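Local coordinates for VgrG protein (Vibrio cholerae, PDB 4E1F), which carries an actin cross-linking toxin domain that probably uses ATP and divalent metal ions to join G-actin monomers covalently, at residues I25-E30 and L91-C96; V177-K182 and I348-R353. The protein carries 1 engineered substitution. All blocks are in the same frame, centred on the assembly; numbering follows the deposited sequence.

Contact 1 (I25-E30 and L91-C96). Engineered in segment 25-30: Gln28 (natural residue Glu). With ADP (adenosine-5'-diphosphate), chain B.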
ATOM      1  N   ILE A  25      -6.950   1.581  -8.999  1.00 16.69           N
ATOM      2  CA  ILE A  25      -5.500   1.573  -8.903  1.00 16.01           C
ATOM      3  C   ILE A  25      -4.975   2.861  -8.290  1.00 20.34           C
ATOM      4  O   ILE A  25      -5.507   3.948  -8.541  1.00 19.56           O
ATOM      5  CB  ILE A  25      -4.831   1.253 -10.292  1.00 18.80           C
ATOM      6  CG1 ILE A  25      -3.284   1.013 -10.164  1.00 18.92           C
ATOM      7  CG2 ILE A  25      -5.158   2.317 -11.354  1.00 17.69           C
ATOM      8  CD1 ILE A  25      -2.707   0.028 -11.134  1.00 21.98           C
ATOM      9  N   GLY A  26      -3.927   2.697  -7.501  1.00 17.05           N
ATOM     10  CA  GLY A  26      -3.160   3.760  -6.883  1.00 17.12           C
ATOM     11  C   GLY A  26      -1.688   3.490  -7.113  1.00 19.09           C
ATOM     12  O   GLY A  26      -1.275   2.339  -7.295  1.00 16.91           O
ATOM     13  N   ILE A  27      -0.891   4.546  -7.145  1.00 14.97           N
ATOM     14  CA  ILE A  27       0.560   4.442  -7.339  1.00 15.31           C
ATOM     15  C   ILE A  27       1.328   5.192  -6.249  1.00 19.77           C
ATOM     16  O   ILE A  27       0.844   6.204  -5.723  1.00 19.29           O
ATOM     17  CB  ILE A  27       1.027   4.848  -8.782  1.00 19.12           C
ATOM     18  CG1 ILE A  27       0.722   6.343  -9.108  1.00 19.43           C
ATOM     19  CG2 ILE A  27       0.451   3.882  -9.855  1.00 19.02           C
ATOM     20  CD1 ILE A  27       1.454   6.933 -10.349  1.00 22.36           C
ATOM     21  N   GLN A  28       2.523   4.688  -5.905  1.00 16.53           N
ATOM     22  CA  GLN A  28       3.429   5.305  -4.930  1.00 15.62           C
ATOM     23  C   GLN A  28       4.758   5.492  -5.625  1.00 17.70           C
ATOM     24  O   GLN A  28       5.238   4.565  -6.283  1.00 16.67           O
ATOM     25  CB  GLN A  28       3.608   4.377  -3.748  1.00 17.29           C
ATOM     26  CG  GLN A  28       2.436   4.363  -2.790  1.00 28.27           C
ATOM     27  CD  GLN A  28       2.658   3.323  -1.722  1.00 45.30           C
ATOM     28  OE1 GLN A  28       3.293   3.583  -0.679  1.00 40.45           O
ATOM     29  NE2 GLN A  28       2.184   2.113  -1.986  1.00 25.72           N
ATOM     30  N   ASN A  29       5.332   6.709  -5.541  1.00 13.57           N
ATOM     31  CA  ASN A  29       6.542   7.038  -6.280  1.00 13.88           C
ATOM     32  C   ASN A  29       7.542   7.825  -5.410  1.00 18.26           C
ATOM     33  O   ASN A  29       7.349   9.026  -5.140  1.00 16.48           O
ATOM     34  CB  ASN A  29       6.108   7.829  -7.536  1.00 16.59           C
ATOM     35  CG  ASN A  29       7.193   8.214  -8.513  1.00 46.36           C
ATOM     36  OD1 ASN A  29       8.059   7.412  -8.887  1.00 32.03           O
ATOM     37  ND2 ASN A  29       7.096   9.431  -9.039  1.00 40.09           N
ATOM     38  N   GLU A  30       8.618   7.144  -4.983  1.00 17.68           N
ATOM     39  CA  GLU A  30       9.648   7.777  -4.162  1.00 19.36           C
ATOM     40  C   GLU A  30      10.598   8.607  -5.034  1.00 24.25           C
ATOM     41  O   GLU A  30      11.085   8.108  -6.054  1.00 25.11           O
ATOM     42  CB  GLU A  30      10.381   6.741  -3.303  1.00 21.57           C
ATOM     43  CG  GLU A  30      11.177   7.331  -2.148  1.00 38.62           C
ATOM     44  CD  GLU A  30      11.997   6.310  -1.382  1.00 66.00           C
ATOM     45  OE1 GLU A  30      12.291   6.556  -0.190  1.00 55.43           O
ATOM     46  OE2 GLU A  30      12.339   5.257  -1.969  1.00 70.21           O
ATOM     47  N   LEU A  91       5.522  10.503  -3.639  1.00 12.87           N
ATOM     48  CA  LEU A  91       4.291  10.999  -4.258  1.00 12.44           C
ATOM     49  C   LEU A  91       3.273   9.834  -4.295  1.00 16.63           C
ATOM     50  O   LEU A  91       3.590   8.763  -4.796  1.00 16.31           O
ATOM     51  CB  LEU A  91       4.567  11.603  -5.635  1.00 11.99           C
ATOM     52  CG  LEU A  91       5.634  12.704  -5.724  1.00 15.60           C
ATOM     53  CD1 LEU A  91       5.697  13.247  -7.117  1.00 16.33           C
ATOM     54  CD2 LEU A  91       5.448  13.796  -4.679  1.00 12.81           C
ATOM     55  N   VAL A  92       2.128  10.015  -3.611  1.00 12.76           N
ATOM     56  CA  VAL A  92       1.079   8.997  -3.404  1.00 13.07           C
ATOM     57  C   VAL A  92      -0.221   9.416  -4.093  1.00 15.63           C
ATOM     58  O   VAL A  92      -0.892  10.353  -3.666  1.00 14.50           O
ATOM     59  CB  VAL A  92       0.862   8.691  -1.895  1.00 16.10           C
ATOM     60  CG1 VAL A  92      -0.090   7.514  -1.722  1.00 15.84           C
ATOM     61  CG2 VAL A  92       2.191   8.407  -1.194  1.00 15.89           C
ATOM     62  N   SER A  93      -0.555   8.750  -5.187  1.00 12.52           N
ATOM     63  CA  SER A  93      -1.721   9.155  -5.954  1.00 13.07           C
ATOM     64  C   SER A  93      -3.005   8.846  -5.231  1.00 19.39           C
ATOM     65  O   SER A  93      -3.050   7.936  -4.384  1.00 16.90           O
ATOM     66  CB  SER A  93      -1.715   8.504  -7.336  1.00 14.54           C
ATOM     67  OG  SER A  93      -2.177   7.165  -7.223  1.00 19.27           O
ATOM     68  N   TYR A  94      -4.046   9.622  -5.556  1.00 16.30           N
ATOM     69  CA  TYR A  94      -5.393   9.347  -5.105  1.00 16.12           C
ATOM     70  C   TYR A  94      -5.829   8.260  -6.075  1.00 18.07           C
ATOM     71  O   TYR A  94      -5.502   8.365  -7.272  1.00 16.28           O
ATOM     72  CB  TYR A  94      -6.260  10.604  -5.242  1.00 15.85           C
ATOM     73  CG  TYR A  94      -5.980  11.567  -4.113  1.00 17.49           C
ATOM     74  CD1 TYR A  94      -4.967  12.518  -4.217  1.00 18.04           C
ATOM     75  CD2 TYR A  94      -6.664  11.470  -2.903  1.00 19.11           C
ATOM     76  CE1 TYR A  94      -4.665  13.374  -3.160  1.00 16.86           C
ATOM     77  CE2 TYR A  94      -6.376  12.329  -1.841  1.00 20.15           C
ATOM     78  CZ  TYR A  94      -5.392  13.298  -1.985  1.00 22.71           C
ATOM     79  OH  TYR A  94      -5.106  14.151  -0.948  1.00 20.88           O
ATOM     80  N   PRO A  95      -6.494   7.176  -5.598  1.00 15.79           N
ATOM     81  CA  PRO A  95      -6.859   6.092  -6.521  1.00 15.66           C
ATOM     82  C   PRO A  95      -7.821   6.559  -7.621  1.00 19.68           C
ATOM     83  O   PRO A  95      -8.554   7.538  -7.423  1.00 19.25           O
ATOM     84  CB  PRO A  95      -7.527   5.071  -5.602  1.00 17.45           C
ATOM     85  CG  PRO A  95      -8.012   5.859  -4.416  1.00 21.15           C
ATOM     86  CD  PRO A  95      -6.951   6.877  -4.218  1.00 16.46           C
ATOM     87  N   CYS A  96      -7.808   5.863  -8.766  1.00 14.65           N
ATOM     88  CA  CYS A  96      -8.713   6.126  -9.880  1.00 16.24           C
ATOM     89  C   CYS A  96      -9.163   4.778 -10.426  1.00 20.59           C
ATOM     90  O   CYS A  96      -8.681   3.744  -9.947  1.00 18.03           O
ATOM     91  CB  CYS A  96      -8.039   6.977 -10.956  1.00 17.11           C
ATOM     92  SG  CYS A  96      -6.625   6.194 -11.769  1.00 21.38           S
TER
HETATM   93  PB  ADP B 401       1.552   4.478   4.531  1.00 75.11           P
HETATM   94  O1B ADP B 401       0.950   5.856   4.777  1.00 75.80           O
HETATM   95  O2B ADP B 401       1.277   3.634   5.780  1.00 75.78           O
HETATM   96  O3B ADP B 401       3.105   4.681   4.431  1.00 75.95           O
HETATM   97  PA  ADP B 401       0.141   4.445   1.971  1.00 60.91           P
HETATM   98  O1A ADP B 401      -0.974   5.218   2.594  1.00 61.94           O
HETATM   99  O2A ADP B 401       1.098   5.433   1.298  1.00 60.90           O
HETATM  100  O3A ADP B 401       0.929   3.792   3.213  1.00 69.65           O
HETATM  101  O5' ADP B 401      -0.485   3.461   0.818  1.00 48.47           O
HETATM  102  C5' ADP B 401      -1.570   3.923  -0.060  1.00 35.57           C
HETATM  103  C4' ADP B 401      -1.733   3.432  -1.495  1.00 28.14           C
HETATM  104  O4' ADP B 401      -3.007   2.737  -1.648  1.00 24.94           O
HETATM  105  C3' ADP B 401      -1.745   4.503  -2.603  1.00 25.28           C
HETATM  106  O3' ADP B 401      -1.177   4.081  -3.841  1.00 22.31           O
HETATM  107  C2' ADP B 401      -3.236   4.734  -2.830  1.00 22.30           C
HETATM  108  O2' ADP B 401      -3.644   5.322  -4.065  1.00 22.10           O
HETATM  109  C1' ADP B 401      -3.725   3.309  -2.735  1.00 23.10           C
HETATM  110  N9  ADP B 401      -5.182   3.140  -2.563  1.00 20.17           N
HETATM  111  C8  ADP B 401      -5.944   3.686  -1.573  1.00 18.43           C
HETATM  112  N7  ADP B 401      -7.233   3.463  -1.721  1.00 19.23           N
HETATM  113  C5  ADP B 401      -7.308   2.702  -2.874  1.00 16.76           C
HETATM  114  C6  ADP B 401      -8.395   2.113  -3.565  1.00 18.05           C
HETATM  115  N6  ADP B 401      -9.666   2.166  -3.125  1.00 19.10           N
HETATM  116  N1  ADP B 401      -8.132   1.428  -4.703  1.00 14.79           N
HETATM  117  C2  ADP B 401      -6.858   1.327  -5.103  1.00 14.08           C
HETATM  118  N3  ADP B 401      -5.758   1.807  -4.517  1.00 15.55           N
HETATM  119  C4  ADP B 401      -6.048   2.493  -3.411  1.00 16.83           C
HETATM  120  O   HOH W   1      -3.940   6.379  -9.169  1.00 19.55           O
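Asn29 and Leu91 form a hydrogen-bonded antiparallel pair at one end of this strand contact, Ile25 and Cys96 another at the other end. Both pairs exchange two backbone bonds. Between them the pairing slips by one residue, and Ser93 bridges the irregular step. Its backbone N donates to Ile27 O, while its hydroxyl stands in for a carbonyl and takes the amide of the same residue, Ile27 N to Ser93 OG 2.9 Å, almost straight at 167°. The CB of Ser93 points toward strand 25-30, and a chi1 of 79°, with OG between the backbone N and the carbonyl carbon, leaves the hydroxyl at Ile27 N. That hydroxyl also donates to a water (Ser93 OG to water O 2.7 Å), which in turn donates to Ile25 O and Tyr94 O.

Nonpolar contacts are sparser. Ile27 CG1 lies 3.7 Å from Ser93 CB, and Ile25 CG2 meets Cys96 SG on the face that Asn29 and Leu91 share. There Asn29 turns its amide to Gln173, and Met111 of helix 101-124 touches both Asn29 and Leu91.

The other face carries the nucleotide. ADP O2' donates to Ser93 O at 2.7 Å, and Gly26, with no side chain to intervene, brings its CA to 3.3 Å from ADP O2'. Val92 CG1 touches the ribose at ADP C3' (3.5 Å), beside the engineered Gln28, whose side chain lies alongside that of Val92, pointing the same way. Pro95 lays CB and CG over one adenine face, CG 3.6 Å from ADP C5. With its NH, carbonyl and hydroxyl all engaged, Ser93 ties the step in the strand pairing directly to recognition of the ribose.

Contact 2 (V177-K182 and I348-R353). With ADP (adenosine-5'-diphosphate), chain B; SO4 (sulfate ion), chain H.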
ATOM      1  N   VAL A 177      -3.663  -2.254  -6.293  1.00 15.11           N
ATOM      2  CA  VAL A 177      -4.875  -2.570  -7.057  1.00 14.77           C
ATOM      3  C   VAL A 177      -5.990  -2.969  -6.092  1.00 18.70           C
ATOM      4  O   VAL A 177      -5.759  -3.768  -5.190  1.00 17.87           O
ATOM      5  CB  VAL A 177      -4.613  -3.664  -8.137  1.00 18.83           C
ATOM      6  CG1 VAL A 177      -5.911  -4.153  -8.786  1.00 18.34           C
ATOM      7  CG2 VAL A 177      -3.655  -3.157  -9.210  1.00 18.64           C
ATOM      8  N   GLY A 178      -7.181  -2.420  -6.308  1.00 16.09           N
ATOM      9  CA  GLY A 178      -8.364  -2.737  -5.527  1.00 15.95           C
ATOM     10  C   GLY A 178      -9.383  -3.421  -6.416  1.00 21.62           C
ATOM     11  O   GLY A 178      -9.626  -2.963  -7.535  1.00 19.96           O
ATOM     12  N   VAL A 179      -9.931  -4.568  -5.951  1.00 18.52           N
ATOM     13  CA  VAL A 179     -10.928  -5.346  -6.687  1.00 18.94           C
ATOM     14  C   VAL A 179     -12.066  -5.751  -5.755  1.00 22.31           C
ATOM     15  O   VAL A 179     -11.857  -5.847  -4.545  1.00 21.31           O
ATOM     16  CB  VAL A 179     -10.334  -6.607  -7.408  1.00 23.26           C
ATOM     17  CG1 VAL A 179      -9.320  -6.237  -8.500  1.00 23.26           C
ATOM     18  CG2 VAL A 179      -9.746  -7.598  -6.411  1.00 22.25           C
ATOM     19  N   ALA A 180     -13.248  -6.043  -6.321  1.00 19.66           N
ATOM     20  CA  ALA A 180     -14.395  -6.575  -5.583  1.00 19.91           C
ATOM     21  C   ALA A 180     -13.927  -7.902  -4.948  1.00 22.98           C
ATOM     22  O   ALA A 180     -13.337  -8.734  -5.644  1.00 22.63           O
ATOM     23  CB  ALA A 180     -15.552  -6.852  -6.551  1.00 20.90           C
ATOM     24  N   ALA A 181     -14.144  -8.076  -3.631  1.00 19.21           N
ATOM     25  CA  ALA A 181     -13.740  -9.276  -2.891  1.00 19.25           C
ATOM     26  C   ALA A 181     -14.348 -10.553  -3.491  1.00 23.52           C
ATOM     27  O   ALA A 181     -13.635 -11.554  -3.617  1.00 21.73           O
ATOM     28  CB  ALA A 181     -14.137  -9.142  -1.432  1.00 20.01           C
ATOM     29  N   LYS A 182     -15.611 -10.466  -3.961  1.00 20.88           N
ATOM     30  CA  LYS A 182     -16.323 -11.584  -4.594  1.00 22.35           C
ATOM     31  C   LYS A 182     -15.656 -12.052  -5.899  1.00 28.40           C
ATOM     32  O   LYS A 182     -15.941 -13.153  -6.361  1.00 28.25           O
ATOM     33  CB  LYS A 182     -17.818 -11.269  -4.792  1.00 24.39           C
ATOM     34  CG  LYS A 182     -18.077 -10.215  -5.877  1.00 36.35           C
ATOM     35  CD  LYS A 182     -19.544  -9.991  -6.139  1.00 42.98           C
ATOM     36  CE  LYS A 182     -19.734  -9.044  -7.296  1.00 58.95           C
ATOM     37  NZ  LYS A 182     -21.162  -8.666  -7.461  1.00 70.31           N
ATOM     38  N   ILE A 348     -11.102  -5.313  -1.849  1.00 15.30           N
ATOM     39  CA  ILE A 348      -9.900  -5.818  -1.193  1.00 14.22           C
ATOM     40  C   ILE A 348      -8.727  -5.358  -2.016  1.00 17.69           C
ATOM     41  O   ILE A 348      -8.786  -5.376  -3.244  1.00 17.40           O
ATOM     42  CB  ILE A 348      -9.936  -7.351  -0.899  1.00 16.58           C
ATOM     43  CG1 ILE A 348     -10.285  -8.179  -2.165  1.00 15.26           C
ATOM     44  CG2 ILE A 348     -10.891  -7.626   0.253  1.00 18.12           C
ATOM     45  CD1 ILE A 348     -10.036  -9.701  -2.053  1.00 19.20           C
ATOM     46  N   LEU A 349      -7.704  -4.834  -1.341  1.00 15.82           N
ATOM     47  CA  LEU A 349      -6.552  -4.218  -1.985  1.00 15.35           C
ATOM     48  C   LEU A 349      -5.248  -4.983  -1.862  1.00 19.54           C
ATOM     49  O   LEU A 349      -5.026  -5.697  -0.882  1.00 19.03           O
ATOM     50  CB  LEU A 349      -6.386  -2.796  -1.444  1.00 15.37           C
ATOM     51  CG  LEU A 349      -7.221  -1.679  -2.088  1.00 19.11           C
ATOM     52  CD1 LEU A 349      -8.720  -1.852  -1.817  1.00 19.04           C
ATOM     53  CD2 LEU A 349      -6.821  -0.350  -1.506  1.00 19.10           C
ATOM     54  N   PHE A 350      -4.391  -4.839  -2.881  1.00 15.67           N
ATOM     55  CA  PHE A 350      -3.114  -5.524  -2.957  1.00 14.33           C
ATOM     56  C   PHE A 350      -2.010  -4.581  -3.419  1.00 18.15           C
ATOM     57  O   PHE A 350      -2.150  -3.898  -4.436  1.00 16.12           O
ATOM     58  CB  PHE A 350      -3.228  -6.712  -3.915  1.00 15.37           C
ATOM     59  CG  PHE A 350      -4.320  -7.664  -3.496  1.00 15.52           C
ATOM     60  CD1 PHE A 350      -4.079  -8.641  -2.537  1.00 16.37           C
ATOM     61  CD2 PHE A 350      -5.618  -7.512  -3.978  1.00 15.04           C
ATOM     62  CE1 PHE A 350      -5.108  -9.470  -2.091  1.00 17.45           C
ATOM     63  CE2 PHE A 350      -6.646  -8.343  -3.535  1.00 17.36           C
ATOM     64  CZ  PHE A 350      -6.383  -9.326  -2.611  1.00 16.69           C
ATOM     65  N   GLU A 351      -0.886  -4.581  -2.696  1.00 15.30           N
ATOM     66  CA  GLU A 351       0.244  -3.767  -3.078  1.00 14.62           C
ATOM     67  C   GLU A 351       1.234  -4.580  -3.875  1.00 17.97           C
ATOM     68  O   GLU A 351       1.677  -5.632  -3.428  1.00 16.77           O
ATOM     69  CB  GLU A 351       0.908  -3.172  -1.825  1.00 15.84           C
ATOM     70  CG  GLU A 351       2.068  -2.227  -2.104  1.00 19.02           C
ATOM     71  CD  GLU A 351       2.754  -1.737  -0.839  1.00 42.95           C
ATOM     72  OE1 GLU A 351       2.072  -1.149   0.026  1.00 36.04           O
ATOM     73  OE2 GLU A 351       3.987  -1.911  -0.727  1.00 48.98           O
ATOM     74  N   PHE A 352       1.602  -4.081  -5.058  1.00 15.54           N
ATOM     75  CA  PHE A 352       2.646  -4.707  -5.874  1.00 15.24           C
ATOM     76  C   PHE A 352       3.966  -4.105  -5.377  1.00 19.62           C
ATOM     77  O   PHE A 352       4.251  -2.926  -5.639  1.00 19.66           O
ATOM     78  CB  PHE A 352       2.406  -4.462  -7.382  1.00 16.67           C
ATOM     79  CG  PHE A 352       1.261  -5.284  -7.927  1.00 18.26           C
ATOM     80  CD1 PHE A 352      -0.060  -4.871  -7.759  1.00 20.91           C
ATOM     81  CD2 PHE A 352       1.499  -6.485  -8.587  1.00 19.99           C
ATOM     82  CE1 PHE A 352      -1.122  -5.660  -8.220  1.00 21.67           C
ATOM     83  CE2 PHE A 352       0.431  -7.242  -9.108  1.00 22.32           C
ATOM     84  CZ  PHE A 352      -0.869  -6.830  -8.905  1.00 19.96           C
ATOM     85  N   ARG A 353       4.740  -4.907  -4.615  1.00 15.80           N
ATOM     86  CA  ARG A 353       6.000  -4.473  -3.993  1.00 16.45           C
ATOM     87  C   ARG A 353       7.013  -3.980  -5.024  1.00 23.44           C
ATOM     88  O   ARG A 353       7.762  -3.039  -4.770  1.00 22.61           O
ATOM     89  CB  ARG A 353       6.550  -5.575  -3.083  1.00 13.51           C
ATOM     90  CG  ARG A 353       5.594  -5.909  -1.904  1.00 21.71           C
ATOM     91  CD  ARG A 353       5.478  -4.750  -0.900  1.00 28.74           C
ATOM     92  NE  ARG A 353       6.758  -4.496  -0.225  1.00 25.09           N
ATOM     93  CZ  ARG A 353       7.001  -3.483   0.599  1.00 29.30           C
ATOM     94  NH1 ARG A 353       6.059  -2.588   0.854  1.00 17.27           N
ATOM     95  NH2 ARG A 353       8.178  -3.378   1.201  1.00 19.18           N
TER
HETATM   96  PB  ADP B 401       1.552   4.478   4.531  1.00 75.11           P
HETATM   97  O1B ADP B 401       0.950   5.856   4.777  1.00 75.80           O
HETATM   98  O2B ADP B 401       1.277   3.634   5.780  1.00 75.78           O
HETATM   99  O3B ADP B 401       3.105   4.681   4.431  1.00 75.95           O
HETATM  100  PA  ADP B 401       0.141   4.445   1.971  1.00 60.91           P
HETATM  101  O1A ADP B 401      -0.974   5.218   2.594  1.00 61.94           O
HETATM  102  O2A ADP B 401       1.098   5.433   1.298  1.00 60.90           O
HETATM  103  O3A ADP B 401       0.929   3.792   3.213  1.00 69.65           O
HETATM  104  O5' ADP B 401      -0.485   3.461   0.818  1.00 48.47           O
HETATM  105  C5' ADP B 401      -1.570   3.923  -0.060  1.00 35.57           C
HETATM  106  C4' ADP B 401      -1.733   3.432  -1.495  1.00 28.14           C
HETATM  107  O4' ADP B 401      -3.007   2.737  -1.648  1.00 24.94           O
HETATM  108  C3' ADP B 401      -1.745   4.503  -2.603  1.00 25.28           C
HETATM  109  O3' ADP B 401      -1.177   4.081  -3.841  1.00 22.31           O
HETATM  110  C2' ADP B 401      -3.236   4.734  -2.830  1.00 22.30           C
HETATM  111  O2' ADP B 401      -3.644   5.322  -4.065  1.00 22.10           O
HETATM  112  C1' ADP B 401      -3.725   3.309  -2.735  1.00 23.10           C
HETATM  113  N9  ADP B 401      -5.182   3.140  -2.563  1.00 20.17           N
HETATM  114  C8  ADP B 401      -5.944   3.686  -1.573  1.00 18.43           C
HETATM  115  N7  ADP B 401      -7.233   3.463  -1.721  1.00 19.23           N
HETATM  116  C5  ADP B 401      -7.308   2.702  -2.874  1.00 16.76           C
HETATM  117  C6  ADP B 401      -8.395   2.113  -3.565  1.00 18.05           C
HETATM  118  N6  ADP B 401      -9.666   2.166  -3.125  1.00 19.10           N
HETATM  119  N1  ADP B 401      -8.132   1.428  -4.703  1.00 14.79           N
HETATM  120  C2  ADP B 401      -6.858   1.327  -5.103  1.00 14.08           C
HETATM  121  N3  ADP B 401      -5.758   1.807  -4.517  1.00 15.55           N
HETATM  122  C4  ADP B 401      -6.048   2.493  -3.411  1.00 16.83           C
HETATM  123  S   SO4 H 407       7.659  -0.244   3.359  1.00 41.19           S
HETATM  124  O1  SO4 H 407       8.175   1.103   3.547  1.00 44.54           O
HETATM  125  O2  SO4 H 407       8.696  -1.084   2.775  1.00 39.35           O
HETATM  126  O3  SO4 H 407       7.217  -0.770   4.653  1.00 38.32           O
HETATM  127  O4  SO4 H 407       6.516  -0.195   2.446  1.00 40.47           O
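Leu349 packs its CG against the bare CA of Gly178, 3.8 Å away, in a non-hydrogen-bonded antiparallel pair, then extends CD2 over an adenine face, 3.4 Å from ADP C5. Hydrogen-bonded pairs flank it: Val177 with Phe350 and Val179 with Ile348 each trade two backbone bonds, and Val177 O additionally receives a CA-H contact from Leu349.

The sheet face away from the nucleotide is hydrocarbon. Val177 CG2 approaches Phe352 CE1 to 3.7 Å, and Val179 CG2 lies at the edge of the Phe350 ring. Ile348 has CG1 between its backbone N and carbonyl carbon (chi1 52°), which sends that branch across to segment 177-182, Ile348 CG1 lying 3.7 Å from Ala181 CA, where the chain turns into a 3-10 segment. Leu195 of helix 190-196 covers Val179, Phe350 and Phe352, while Tyr230 of helix 221-245 packs on Ile348 and Phe350.

Beyond the pairing, Arg353 bends back and forms a salt bridge, Arg353 NH1 to Glu351 OE2 2.7 Å, on the syn side of the carboxylate. Its NH1 and NH2 also hold a sulfate, probably from the crystallisation liquor, which Lys272 shares; Asn273 receives NE. The contact thus divides its chemistry: an oily helix-facing side, a Leu349 methyl over the adenine face, consistent with CH-pi and dispersion contacts, and a charged end able to bind an anion.

Contacts 1 and 2 lie on neighbouring strands, 24-30 and 173-180, their centres 14 Å apart. Backbone bonds of Gly26 with Thr176 and of Gly178 with Ser24 join them, and Ile25 CD1 packs against Val177 CG2 at 3.8 Å on the side away from ADP. Across the nucleotide the two divide the work: Pro95 of contact 1 and Leu349 of contact 2 cover opposite adenine faces, whereas contact 1 supplies the bond from ADP O2' to Ser93 O and a weak one from O3' to Ile27 O. The metal end also lies nearer contact 1, with manganese about 5 Å from the Val92 side chain but about 13 Å from that of Leu349. Ile333 and Ala336 back Leu349, and Phe16 touches Pro95, extending the pocket.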